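Local atomic coordinates of envelope protein (White spot syndrome virus, PDB entry 7DDA), a protein that probably helps the virion attach to host cells, its C-terminal envelope domain binding heparin through sulphate-binding sites. Residues 33-37 / 48-52. Sequence-based numbering, arbitrary orientation.
Sequences ATVIV and EVYNL
The Tyr50 ring meets Ile36 obliquely: Ile36 CD1 lies 4.1 Å from Tyr50 CD2, the two side chains running side by side. Having CG anti to the backbone N (chi1 -177°) places the ring where its OH can hydrogen-bond to Phe166 O of the second subunit. The flat amide of Asn51, on the other surface, turns its oxygen to Val35, OD1 standing 3.4 Å from the methyl CG1; that same methyl touches Val49 CG1 at 3.6 Å. Beneath these contacts is an antiparallel beta hairpin, strands 30-40 and 46-52, in which 46-52 is an outermost strand of its sheet within the chain. Ile36 and Tyr50 form a hydrogen-bonded pair: Ile36 N reaches Tyr50 O at 2.8 Å, nearly straight (171°) and in the carbonyl plane, whereas Tyr50 N approaches Ile36 O tilted 27° from the plane of the Ile36 carbonyl. Val35, Val37 and Val49 lie on the same surface as Asn51 and touch Ile82 of strand 80-89, in the second sheet of this two-sheet domain. Thr34, Ile36, Tyr50 and Leu52 share the opposite surface, where Phe166 of the second subunit packs on Ile36 and Leu52, and Thr34 CG2 lies 3.8 Å from Leu52 CD2.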
loop_
_atom_site.group_PDB
_atom_site.type_symbol
_atom_site.label_atom_id
_atom_site.label_comp_id
_atom_site.label_asym_id
_atom_site.label_seq_id
_atom_site.Cartn_x
_atom_site.Cartn_y
_atom_site.Cartn_z
ATOM N N ALA A 33 -0.497 3.580 -14.346
ATOM C CA ALA A 33 0.621 4.204 -13.655
ATOM C C ALA A 33 0.290 4.324 -12.173
ATOM O O ALA A 33 -0.879 4.423 -11.779
ATOM C CB ALA A 33 0.960 5.581 -14.233
ATOM N N THR A 34 1.339 4.301 -11.360
ATOM C CA THR A 34 1.264 4.549 -9.928
ATOM C C THR A 34 2.089 5.790 -9.632
ATOM O O THR A 34 3.262 5.859 -10.013
ATOM C CB THR A 34 1.806 3.357 -9.124
ATOM O OG1 THR A 34 1.032 2.190 -9.425
ATOM C CG2 THR A 34 1.768 3.644 -7.624
ATOM N N VAL A 35 1.483 6.766 -8.965
ATOM C CA VAL A 35 2.160 8.009 -8.620
ATOM C C VAL A 35 2.079 8.184 -7.105
ATOM O O VAL A 35 0.981 8.184 -6.528
ATOM C CB VAL A 35 1.554 9.209 -9.376
ATOM C CG1 VAL A 35 2.365 10.474 -9.139
ATOM C CG2 VAL A 35 1.483 8.904 -10.865
ATOM N N ILE A 36 3.240 8.320 -6.465
ATOM C CA ILE A 36 3.354 8.433 -5.013
ATOM C C ILE A 36 3.670 9.883 -4.682
ATOM O O ILE A 36 4.710 10.413 -5.092
ATOM C CB ILE A 36 4.430 7.487 -4.456
ATOM C CG1 ILE A 36 4.189 6.050 -4.929
ATOM C CG2 ILE A 36 4.461 7.519 -2.931
ATOM C CD1 ILE A 36 5.255 5.060 -4.435
ATOM N N VAL A 37 2.765 10.537 -3.965
ATOM C CA VAL A 37 2.879 11.956 -3.656
ATOM C C VAL A 37 3.145 12.090 -2.166
ATOM O O VAL A 37 2.404 11.526 -1.345
ATOM C CB VAL A 37 1.608 12.731 -4.047
ATOM C CG1 VAL A 37 1.677 14.177 -3.528
ATOM C CG2 VAL A 37 1.384 12.681 -5.552
ATOM N N GLU A 48 6.905 16.199 -3.154
ATOM C CA GLU A 48 7.481 15.333 -4.171
ATOM C C GLU A 48 6.366 14.593 -4.901
ATOM O O GLU A 48 5.385 14.168 -4.282
ATOM C CB GLU A 48 8.468 14.324 -3.554
ATOM C CG GLU A 48 9.016 13.341 -4.565
ATOM C CD GLU A 48 9.960 12.330 -3.970
ATOM O OE1 GLU A 48 9.507 11.382 -3.309
ATOM O OE2 GLU A 48 11.171 12.467 -4.186
ATOM N N VAL A 49 6.537 14.447 -6.216
ATOM C CA VAL A 49 5.667 13.660 -7.080
ATOM C C VAL A 49 6.533 12.580 -7.717
ATOM O O VAL A 49 7.346 12.868 -8.597
ATOM C CB VAL A 49 4.979 14.526 -8.144
ATOM C CG1 VAL A 49 4.063 13.678 -9.023
ATOM C CG2 VAL A 49 4.194 15.634 -7.470
ATOM N N TYR A 50 6.358 11.337 -7.281
ATOM C CA TYR A 50 7.245 10.231 -7.621
ATOM C C TYR A 50 6.492 9.274 -8.536
ATOM O O TYR A 50 5.512 8.654 -8.116
ATOM C CB TYR A 50 7.706 9.556 -6.333
ATOM C CG TYR A 50 8.696 8.424 -6.450
ATOM C CD1 TYR A 50 10.055 8.673 -6.538
ATOM C CD2 TYR A 50 8.271 7.096 -6.404
ATOM C CE1 TYR A 50 10.962 7.635 -6.600
ATOM C CE2 TYR A 50 9.169 6.062 -6.475
ATOM C CZ TYR A 50 10.517 6.335 -6.574
ATOM O OH TYR A 50 11.419 5.297 -6.637
ATOM N N ASN A 51 6.931 9.162 -9.785
ATOM C CA ASN A 51 6.212 8.396 -10.800
ATOM C C ASN A 51 6.807 7.003 -10.949
ATOM O O ASN A 51 8.026 6.853 -11.062
ATOM C CB ASN A 51 6.230 9.128 -12.145
ATOM C CG ASN A 51 5.772 10.584 -12.026
ATOM O OD1 ASN A 51 4.619 10.850 -11.692
ATOM N ND2 ASN A 51 6.676 11.527 -12.285
ATOM N N LEU A 52 5.942 5.987 -10.948
ATOM C CA LEU A 52 6.336 4.602 -11.205
ATOM C C LEU A 52 6.043 4.278 -12.670
ATOM O O LEU A 52 4.878 4.169 -13.071
ATOM C CB LEU A 52 5.604 3.640 -10.274
ATOM C CG LEU A 52 6.318 3.275 -8.970
ATOM C CD1 LEU A 52 6.902 4.509 -8.338
ATOM C CD2 LEU A 52 5.390 2.559 -7.992
#